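Local coordinates for alpha-glucosidase (Pseudoalteromonas sp. K8, PDB 5HQA), which hydrolyses alpha-glucosides as a chloride-activated family 97 glycoside hydrolase, here in complex with the inhibitor acarbose, at residues G268-M273 against D489-I494; K294-F299 against D306-E311; G355-S360 against A375-S380. All blocks are in the same frame, centred on the assembly; numbering follows the deposited sequence.

All three contacts are buried and lie in the parallel barrel of the glycoside hydrolase 97 domain, whose neighbouring strands 264-269, 307-310 and 352-358 each contribute to one segment. Contacts 1 and 2 touch, as do 2 and 3, while 1 and 3 stay about 7 Å apart at their nearest atoms. Contacts 2 and 3 are helix-on-strand packing at the barrel wall: purely apolar in 294-299/306-311, but with a tyrosine-to-backbone hydrogen bond and paired rings in 355-360/375-380. Contact 1 instead sets a strand end and helix start against a loop, two indoles packed against a threonine and an isoleucine. Each contact has a residue hydrogen-bonded to acarbose's AC1 unit: W270, E311 or E358.

Contact 1: residues G268-M273 against D489-I494; sequences GIWWGM and DFTPGI. With AC1 (4,6-dideoxy-4-{[(1S,4R,5S,6S)-4,5,6-trihydroxy-3-(hydroxymethyl)cyclohex-2-en-1-yl]amino}-alpha-D-glucopyranose), chain B.
W271 and I494 hold the nearest pair of CA atoms across this contact, 9.3 Å apart, so side chains, not backbone bonds, bridge the segments. CD1 of I494 comes down over the face of the W271 indole, 3.7 Å from the centroid of the five-membered ring and 19° off its normal, a CH-pi contact in which a slim methyl suits a broad flat partner. T491 comes over one face of the W270 indole near its far rim, with CG2 above the face and the hydroxyl OG1 closest, 3.2 Å from CH2, its hydrogen given to F490 O at 2.8 Å. Strand 264-269 belongs to the TIM-barrel fold of this domain, and W270 sits just past its C-terminal end, as N-cap of helix 271-274, where such barrels place their substrate pocket. At chi1 179°, with CG anti to the main-chain N, the indole turns its N-H edge to the cyclohexene ring of AC1: NE1 donates to O3B at 3.1 Å (N-H...O 147°) and, weakly, to O4 at 3.0 Å. A phenylalanine for W270 would probably leave O3B and O4 without this N-H and open a gap beside T491. Q516 fixes the far loop, accepting from G493 N and I494 N.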
# COMPACT_ATOMS: atom_id res chain seq x y z
N GLY A 268 -17.98 -8.92 -4.50
CA GLY A 268 -17.43 -9.80 -5.50
C GLY A 268 -17.74 -11.26 -5.31
O GLY A 268 -17.94 -11.72 -4.18
N ILE A 269 -17.81 -11.99 -6.42
CA ILE A 269 -17.74 -13.44 -6.40
C ILE A 269 -16.28 -13.76 -6.15
O ILE A 269 -15.44 -13.64 -7.05
CB ILE A 269 -18.26 -14.06 -7.70
CG1 ILE A 269 -19.75 -13.75 -7.86
CG2 ILE A 269 -18.02 -15.57 -7.72
CD1 ILE A 269 -20.32 -14.09 -9.23
N TRP A 270 -15.96 -14.07 -4.89
CA TRP A 270 -14.58 -14.00 -4.41
C TRP A 270 -14.41 -14.81 -3.13
O TRP A 270 -13.76 -15.86 -3.14
CB TRP A 270 -14.16 -12.54 -4.19
CG TRP A 270 -12.77 -12.46 -3.68
CD1 TRP A 270 -11.62 -12.70 -4.39
CD2 TRP A 270 -12.35 -12.16 -2.34
NE1 TRP A 270 -10.52 -12.57 -3.57
CE2 TRP A 270 -10.94 -12.24 -2.31
CE3 TRP A 270 -13.04 -11.84 -1.16
CZ2 TRP A 270 -10.21 -12.00 -1.14
CZ3 TRP A 270 -12.30 -11.61 -0.00
CH2 TRP A 270 -10.90 -11.69 -0.00
N TRP A 271 -14.99 -14.34 -2.03
CA TRP A 271 -14.82 -15.00 -0.73
C TRP A 271 -15.30 -16.44 -0.76
O TRP A 271 -14.72 -17.31 -0.10
CB TRP A 271 -15.57 -14.20 0.33
CG TRP A 271 -15.40 -14.62 1.77
CD1 TRP A 271 -16.38 -15.08 2.60
CD2 TRP A 271 -14.20 -14.53 2.55
NE1 TRP A 271 -15.86 -15.31 3.86
CE2 TRP A 271 -14.53 -14.98 3.86
CE3 TRP A 271 -12.89 -14.12 2.29
CZ2 TRP A 271 -13.59 -15.03 4.88
CZ3 TRP A 271 -11.95 -14.17 3.31
CH2 TRP A 271 -12.31 -14.62 4.60
N GLY A 272 -16.38 -16.71 -1.50
CA GLY A 272 -16.88 -18.07 -1.61
C GLY A 272 -15.83 -19.05 -2.09
O GLY A 272 -15.80 -20.21 -1.66
N MET A 273 -14.96 -18.62 -3.01
CA MET A 273 -13.87 -19.50 -3.42
C MET A 273 -12.84 -19.66 -2.30
O MET A 273 -12.30 -20.75 -2.10
CB MET A 273 -13.19 -18.97 -4.69
CG MET A 273 -13.96 -19.28 -5.97
SD MET A 273 -15.18 -18.00 -6.35
CE MET A 273 -14.12 -16.71 -7.01
N ASP A 489 -5.80 -2.69 -0.74
CA ASP A 489 -7.02 -3.47 -0.95
C ASP A 489 -7.02 -4.63 0.04
O ASP A 489 -6.61 -5.75 -0.26
CB ASP A 489 -7.08 -3.96 -2.40
CG ASP A 489 -8.39 -4.68 -2.74
OD1 ASP A 489 -9.48 -4.20 -2.33
OD2 ASP A 489 -8.33 -5.72 -3.46
N PHE A 490 -7.49 -4.35 1.27
CA PHE A 490 -7.50 -5.34 2.35
C PHE A 490 -8.69 -6.30 2.26
O PHE A 490 -8.63 -7.41 2.80
CB PHE A 490 -7.51 -4.63 3.71
CG PHE A 490 -7.43 -5.56 4.89
CD1 PHE A 490 -6.20 -5.95 5.39
CD2 PHE A 490 -8.59 -6.05 5.49
CE1 PHE A 490 -6.11 -6.83 6.47
CE2 PHE A 490 -8.52 -6.93 6.57
CZ PHE A 490 -7.28 -7.32 7.06
N THR A 491 -9.75 -5.90 1.55
CA THR A 491 -11.09 -6.50 1.48
C THR A 491 -11.66 -6.68 2.89
O THR A 491 -11.81 -7.80 3.38
CB THR A 491 -11.09 -7.83 0.69
OG1 THR A 491 -10.52 -8.90 1.45
CG2 THR A 491 -10.32 -7.69 -0.63
N PRO A 492 -12.04 -5.58 3.55
CA PRO A 492 -12.62 -5.67 4.90
C PRO A 492 -14.07 -6.15 4.85
O PRO A 492 -14.64 -6.40 3.79
CB PRO A 492 -12.53 -4.23 5.39
CG PRO A 492 -12.68 -3.42 4.16
CD PRO A 492 -11.93 -4.19 3.09
N GLY A 493 -14.66 -6.28 6.04
CA GLY A 493 -16.10 -6.43 6.13
C GLY A 493 -16.64 -7.84 6.19
O GLY A 493 -17.72 -8.12 5.66
N ILE A 494 -15.93 -8.76 6.84
CA ILE A 494 -16.47 -10.11 7.02
C ILE A 494 -17.43 -10.10 8.20
O ILE A 494 -17.06 -9.75 9.32
CB ILE A 494 -15.34 -11.14 7.22
CG1 ILE A 494 -14.49 -11.26 5.96
CG2 ILE A 494 -15.92 -12.51 7.58
CD1 ILE A 494 -15.28 -11.70 4.72
C1 AC1 B . -1.34 -18.00 -2.51
O2 AC1 B . 0.31 -16.47 -1.69
C2 AC1 B . -0.81 -16.58 -2.60
C4A AC1 B . -7.31 -13.81 -5.37
C3 AC1 B . -1.87 -15.56 -2.29
O3 AC1 B . -1.32 -14.24 -2.31
C4 AC1 B . -3.01 -15.71 -3.26
N4A AC1 B . -3.98 -14.57 -3.22
C5 AC1 B . -3.64 -17.01 -2.79
O5 AC1 B . -2.70 -18.12 -3.13
C6 AC1 B . -4.98 -17.32 -3.37
C1B AC1 B . -4.33 -13.99 -4.57
C2B AC1 B . -5.34 -12.67 -4.38
O2B AC1 B . -4.75 -11.81 -3.40
C3B AC1 B . -6.65 -13.07 -4.07
O3B AC1 B . -7.51 -11.97 -3.71
O4 AC1 B . -8.57 -14.34 -5.03
C5B AC1 B . -6.47 -14.86 -5.90
C7B AC1 B . -4.90 -14.91 -5.49
C6B AC1 B . -6.90 -15.48 -7.25
O6B AC1 B . -6.63 -14.55 -8.25

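Contact 2: residues K294-F299 against D306-E311; sequences KYYMDF and DGVLVE. With AC1 (4,6-dideoxy-4-{[(1S,4R,5S,6S)-4,5,6-trihydroxy-3-(hydroxymethyl)cyclohex-2-en-1-yl]amino}-alpha-D-glucopyranose), chain B.
V308 spreads its two methyls against the inner side of helix 290-303, CG1 against Y296 CB at 3.7 Å and CG2 against M297 CG at 3.9 Å. The helix and strand 307-310 form the second half of a beta-alpha-beta crossover that starts at strand 264-269, the repeating unit of a TIM barrel; here the helix covers the outer wall. A branched, compact valine suits this spot because the backbones run close, with the CA atoms of M297 and V308 only 6.4 Å apart, and its methyls rest on two successive helical residues. With V308 CG1 anti to the backbone N (chi1 175°), CG2 stands beside that N and packs against the helix backbone as well, 3.9 Å from M297 N. M297 crosses the valine and bends at its third torsion, a flexible chain that also packs on Y345 and S346 of helix 339-349. Y296 meets V308 mainly through CB, and its ring then leads away to I269 and P534, so one residue ties the helix to two further parts of the barrel. Beyond the strand the chain turns to the pocket, where E311, with OE2 in a salt bridge to K386, extends its side chain until OE1 accepts the hydroxyl of AC1 O4 at 2.6 Å.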
# COMPACT_ATOMS: atom_id res chain seq x y z
N LYS A 294 -25.33 -11.93 -12.00
CA LYS A 294 -26.53 -11.11 -11.98
C LYS A 294 -27.09 -10.98 -10.57
O LYS A 294 -27.61 -9.92 -10.18
CB LYS A 294 -27.59 -11.68 -12.91
CG LYS A 294 -27.29 -11.51 -14.39
CD LYS A 294 -28.45 -12.01 -15.25
CE LYS A 294 -28.25 -11.61 -16.71
NZ LYS A 294 -29.38 -12.05 -17.60
N TYR A 295 -27.02 -12.06 -9.78
CA TYR A 295 -27.48 -12.00 -8.40
C TYR A 295 -26.66 -11.00 -7.60
O TYR A 295 -27.21 -10.21 -6.82
CB TYR A 295 -27.42 -13.40 -7.79
CG TYR A 295 -27.48 -13.45 -6.28
CD1 TYR A 295 -28.69 -13.42 -5.60
CD2 TYR A 295 -26.31 -13.55 -5.53
CE1 TYR A 295 -28.74 -13.47 -4.21
CE2 TYR A 295 -26.35 -13.61 -4.15
CZ TYR A 295 -27.56 -13.57 -3.49
OH TYR A 295 -27.58 -13.62 -2.11
N TYR A 296 -25.33 -11.01 -7.78
CA TYR A 296 -24.49 -10.04 -7.08
C TYR A 296 -24.77 -8.62 -7.57
O TYR A 296 -24.78 -7.67 -6.76
CB TYR A 296 -23.01 -10.39 -7.25
CG TYR A 296 -22.49 -11.38 -6.23
CD1 TYR A 296 -22.89 -12.71 -6.24
CD2 TYR A 296 -21.58 -10.98 -5.25
CE1 TYR A 296 -22.41 -13.61 -5.31
CE2 TYR A 296 -21.09 -11.88 -4.31
CZ TYR A 296 -21.51 -13.19 -4.35
OH TYR A 296 -21.04 -14.08 -3.42
N MET A 297 -24.99 -8.44 -8.87
CA MET A 297 -25.27 -7.10 -9.38
C MET A 297 -26.58 -6.56 -8.82
O MET A 297 -26.67 -5.37 -8.50
CB MET A 297 -25.32 -7.11 -10.91
CG MET A 297 -23.94 -7.15 -11.54
SD MET A 297 -24.01 -7.63 -13.28
CE MET A 297 -23.35 -6.21 -14.05
N ASP A 298 -27.59 -7.42 -8.70
CA ASP A 298 -28.85 -7.00 -8.08
C ASP A 298 -28.62 -6.52 -6.66
O ASP A 298 -29.14 -5.49 -6.24
CB ASP A 298 -29.86 -8.15 -8.09
CG ASP A 298 -30.38 -8.48 -9.48
OD1 ASP A 298 -30.33 -7.60 -10.37
OD2 ASP A 298 -30.84 -9.63 -9.68
N PHE A 299 -27.83 -7.28 -5.89
CA PHE A 299 -27.51 -6.89 -4.52
C PHE A 299 -26.76 -5.57 -4.50
O PHE A 299 -27.09 -4.67 -3.72
CB PHE A 299 -26.69 -8.00 -3.85
CG PHE A 299 -26.33 -7.72 -2.41
CD1 PHE A 299 -27.18 -8.13 -1.39
CD2 PHE A 299 -25.14 -7.08 -2.09
CE1 PHE A 299 -26.85 -7.88 -0.07
CE2 PHE A 299 -24.81 -6.83 -0.77
CZ PHE A 299 -25.67 -7.24 0.25
N ASP A 306 -20.74 -0.02 -6.29
CA ASP A 306 -20.49 0.43 -7.66
C ASP A 306 -20.21 -0.72 -8.62
O ASP A 306 -20.45 -0.57 -9.83
CB ASP A 306 -19.31 1.39 -7.69
CG ASP A 306 -19.59 2.70 -7.00
OD1 ASP A 306 -20.78 3.05 -6.85
OD2 ASP A 306 -18.63 3.40 -6.63
N GLY A 307 -19.66 -1.83 -8.14
CA GLY A 307 -19.20 -2.86 -9.04
C GLY A 307 -19.17 -4.22 -8.37
O GLY A 307 -19.26 -4.34 -7.15
N VAL A 308 -19.05 -5.24 -9.22
CA VAL A 308 -18.94 -6.63 -8.78
C VAL A 308 -17.68 -7.22 -9.40
O VAL A 308 -17.58 -7.35 -10.62
CB VAL A 308 -20.18 -7.46 -9.19
CG1 VAL A 308 -19.97 -8.92 -8.83
CG2 VAL A 308 -21.43 -6.89 -8.53
N LEU A 309 -16.71 -7.56 -8.55
CA LEU A 309 -15.57 -8.35 -8.99
C LEU A 309 -16.00 -9.79 -9.21
O LEU A 309 -16.74 -10.36 -8.40
CB LEU A 309 -14.46 -8.30 -7.94
CG LEU A 309 -13.28 -9.27 -8.10
CD1 LEU A 309 -12.36 -8.86 -9.26
CD2 LEU A 309 -12.50 -9.39 -6.78
N VAL A 310 -15.53 -10.41 -10.29
CA VAL A 310 -15.80 -11.82 -10.54
C VAL A 310 -14.50 -12.50 -10.94
O VAL A 310 -13.90 -12.15 -11.97
CB VAL A 310 -16.86 -12.04 -11.63
CG1 VAL A 310 -17.10 -13.51 -11.81
CG2 VAL A 310 -18.16 -11.34 -11.28
N GLU A 311 -14.05 -13.46 -10.13
CA GLU A 311 -12.86 -14.25 -10.42
C GLU A 311 -13.26 -15.63 -10.92
O GLU A 311 -14.26 -16.21 -10.48
CB GLU A 311 -11.96 -14.38 -9.18
CG GLU A 311 -11.50 -13.05 -8.64
CD GLU A 311 -10.43 -13.18 -7.58
OE1 GLU A 311 -10.12 -14.31 -7.17
OE2 GLU A 311 -9.91 -12.13 -7.15
C1 AC1 B . -1.34 -18.00 -2.51
O2 AC1 B . 0.31 -16.47 -1.69
C2 AC1 B . -0.81 -16.58 -2.60
C4A AC1 B . -7.31 -13.81 -5.37
C3 AC1 B . -1.87 -15.56 -2.29
O3 AC1 B . -1.32 -14.24 -2.31
C4 AC1 B . -3.01 -15.71 -3.26
N4A AC1 B . -3.98 -14.57 -3.22
C5 AC1 B . -3.64 -17.01 -2.79
O5 AC1 B . -2.70 -18.12 -3.13
C6 AC1 B . -4.98 -17.32 -3.37
C1B AC1 B . -4.33 -13.99 -4.57
C2B AC1 B . -5.34 -12.67 -4.38
O2B AC1 B . -4.75 -11.81 -3.40
C3B AC1 B . -6.65 -13.07 -4.07
O3B AC1 B . -7.51 -11.97 -3.71
O4 AC1 B . -8.57 -14.34 -5.03
C5B AC1 B . -6.47 -14.86 -5.90
C7B AC1 B . -4.90 -14.91 -5.49
C6B AC1 B . -6.90 -15.48 -7.25
O6B AC1 B . -6.63 -14.55 -8.25

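Contact 3: residues G355-S360 against A375-S380; sequences GHHETS and ALYEKS. With AC1 (4,6-dideoxy-4-{[(1S,4R,5S,6S)-4,5,6-trihydroxy-3-(hydroxymethyl)cyclohex-2-en-1-yl]amino}-alpha-D-glucopyranose), chain B.
A chi1 of -88° aims the Y377 ring from its helix at strand 355-358, while H357 has CG anti to its carbonyl carbon (chi1 -70°), which swings the imidazole back alongside the phenol. Y377 OH then accepts the N-H of H356 at 3.0 Å in a nearly straight bond, so a buried backbone donor is paired with a side chain. The phenol reaches this far because G355 has no side chain: a CB there would lie 2.2 Å from Y377 CE2, a clash, so glycine suits the position and its bare CA lies close to the phenol oxygen. The rings of H357 and Y377 are almost parallel, their planes at 8°, but slid apart with centroids 5.0 Å from each other, so they barely overlap; the nearest pair is H357 NE2 and Y377 CE2 at 3.2 Å. The other imidazole nitrogen, ND1, is hydrogen-bonded to Y366 OH, which fixes the ring's rotation.

At the strand end the chain turns to the cyclohexene ring of AC1. E358 bends at its second torsion and divides its carboxylate: OE1 accepts from AC1 O6B at 2.9 Å, while OE2, held by the N-H groups of V390 and of S360, the latter at 2.8 Å on its anti lone pair, positions the carboxylate. H356, on the barrel's inner side, brings the edge of its ring to the same hydroxyl, CE1 lying 3.1 Å from AC1 O6B.

Strand 355-358 and helix 375-379 run nearly antiparallel, with axes 10.6 Å apart, as in a beta-alpha-beta unit. Strand 384-388 completes that unit beside 352-358, where V385 packs on both H357 and Y377, and helix 339-349 meets the helix end through S380.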
# COMPACT_ATOMS: atom_id res chain seq x y z
N GLY A 355 -13.14 -6.33 -13.70
CA GLY A 355 -12.40 -7.37 -14.38
C GLY A 355 -11.34 -8.01 -13.50
O GLY A 355 -11.01 -7.52 -12.42
N HIS A 356 -10.81 -9.14 -13.97
CA HIS A 356 -9.85 -9.90 -13.18
C HIS A 356 -8.89 -10.60 -14.12
O HIS A 356 -9.32 -11.37 -14.98
CB HIS A 356 -10.54 -10.92 -12.28
CG HIS A 356 -9.59 -11.62 -11.35
ND1 HIS A 356 -9.48 -12.99 -11.29
CD2 HIS A 356 -8.69 -11.13 -10.47
CE1 HIS A 356 -8.56 -13.32 -10.39
NE2 HIS A 356 -8.07 -12.20 -9.88
N HIS A 357 -7.59 -10.36 -13.92
CA HIS A 357 -6.51 -10.93 -14.72
C HIS A 357 -5.51 -11.56 -13.75
O HIS A 357 -4.57 -10.89 -13.32
CB HIS A 357 -5.82 -9.87 -15.57
CG HIS A 357 -6.65 -9.34 -16.70
ND1 HIS A 357 -6.33 -8.19 -17.37
CD2 HIS A 357 -7.78 -9.81 -17.27
CE1 HIS A 357 -7.23 -7.96 -18.31
NE2 HIS A 357 -8.12 -8.94 -18.27
N GLU A 358 -5.71 -12.84 -13.40
CA GLU A 358 -4.70 -13.58 -12.65
C GLU A 358 -3.72 -14.22 -13.63
O GLU A 358 -4.13 -14.90 -14.58
CB GLU A 358 -5.34 -14.66 -11.78
CG GLU A 358 -4.33 -15.57 -11.08
CD GLU A 358 -3.40 -14.81 -10.13
OE1 GLU A 358 -3.90 -14.16 -9.18
OE2 GLU A 358 -2.17 -14.84 -10.33
N THR A 359 -2.42 -14.03 -13.39
CA THR A 359 -1.40 -14.57 -14.27
C THR A 359 -0.76 -15.84 -13.74
O THR A 359 -0.08 -16.53 -14.51
CB THR A 359 -0.28 -13.54 -14.48
OG1 THR A 359 0.42 -13.34 -13.25
CG2 THR A 359 -0.86 -12.21 -14.97
N SER A 360 -0.94 -16.16 -12.46
CA SER A 360 -0.17 -17.21 -11.78
C SER A 360 1.32 -17.09 -12.10
O SER A 360 2.02 -18.09 -12.28
CB SER A 360 -0.69 -18.61 -12.14
OG SER A 360 -1.92 -18.84 -11.48
N ALA A 375 -8.99 -4.36 -24.60
CA ALA A 375 -9.98 -4.01 -25.61
C ALA A 375 -11.32 -4.67 -25.32
O ALA A 375 -12.38 -4.04 -25.44
CB ALA A 375 -9.48 -4.40 -27.00
N LEU A 376 -11.29 -5.95 -24.93
CA LEU A 376 -12.52 -6.64 -24.56
C LEU A 376 -13.20 -5.95 -23.39
O LEU A 376 -14.41 -5.72 -23.40
CB LEU A 376 -12.22 -8.10 -24.22
CG LEU A 376 -13.38 -8.87 -23.58
CD1 LEU A 376 -14.58 -8.94 -24.51
CD2 LEU A 376 -12.94 -10.27 -23.16
N TYR A 377 -12.42 -5.61 -22.37
CA TYR A 377 -12.99 -4.97 -21.19
C TYR A 377 -13.53 -3.58 -21.52
O TYR A 377 -14.61 -3.20 -21.05
CB TYR A 377 -11.95 -4.92 -20.08
CG TYR A 377 -11.96 -6.15 -19.21
CD1 TYR A 377 -13.04 -7.03 -19.21
CD2 TYR A 377 -10.88 -6.43 -18.38
CE1 TYR A 377 -13.04 -8.16 -18.39
CE2 TYR A 377 -10.88 -7.54 -17.56
CZ TYR A 377 -11.95 -8.40 -17.57
OH TYR A 377 -11.91 -9.50 -16.74
N GLU A 378 -12.80 -2.80 -22.33
CA GLU A 378 -13.32 -1.49 -22.72
C GLU A 378 -14.63 -1.64 -23.47
O GLU A 378 -15.60 -0.93 -23.19
CB GLU A 378 -12.30 -0.72 -23.56
CG GLU A 378 -12.78 0.70 -23.87
CD GLU A 378 -11.70 1.62 -24.46
OE1 GLU A 378 -10.75 1.13 -25.10
OE2 GLU A 378 -11.83 2.85 -24.27
N LYS A 379 -14.68 -2.58 -24.41
CA LYS A 379 -15.92 -2.87 -25.13
C LYS A 379 -17.03 -3.31 -24.19
O LYS A 379 -18.21 -3.06 -24.45
CB LYS A 379 -15.65 -3.93 -26.20
CG LYS A 379 -16.88 -4.52 -26.86
CD LYS A 379 -16.53 -5.70 -27.74
CE LYS A 379 -17.77 -6.25 -28.43
NZ LYS A 379 -17.46 -7.41 -29.33
N SER A 380 -16.67 -3.94 -23.07
CA SER A 380 -17.65 -4.49 -22.14
C SER A 380 -18.00 -3.55 -20.99
O SER A 380 -18.58 -4.00 -20.00
CB SER A 380 -17.14 -5.82 -21.58
OG SER A 380 -16.88 -6.74 -22.62
C1 AC1 B . -1.34 -18.00 -2.51
O2 AC1 B . 0.31 -16.47 -1.69
C2 AC1 B . -0.81 -16.58 -2.60
C4A AC1 B . -7.31 -13.81 -5.37
C3 AC1 B . -1.87 -15.56 -2.29
O3 AC1 B . -1.32 -14.24 -2.31
C4 AC1 B . -3.01 -15.71 -3.26
N4A AC1 B . -3.98 -14.57 -3.22
C5 AC1 B . -3.64 -17.01 -2.79
O5 AC1 B . -2.70 -18.12 -3.13
C6 AC1 B . -4.98 -17.32 -3.37
C1B AC1 B . -4.33 -13.99 -4.57
C2B AC1 B . -5.34 -12.67 -4.38
O2B AC1 B . -4.75 -11.81 -3.40
C3B AC1 B . -6.65 -13.07 -4.07
O3B AC1 B . -7.51 -11.97 -3.71
O4 AC1 B . -8.57 -14.34 -5.03
C5B AC1 B . -6.47 -14.86 -5.90
C7B AC1 B . -4.90 -14.91 -5.49
C6B AC1 B . -6.90 -15.48 -7.25
O6B AC1 B . -6.63 -14.55 -8.25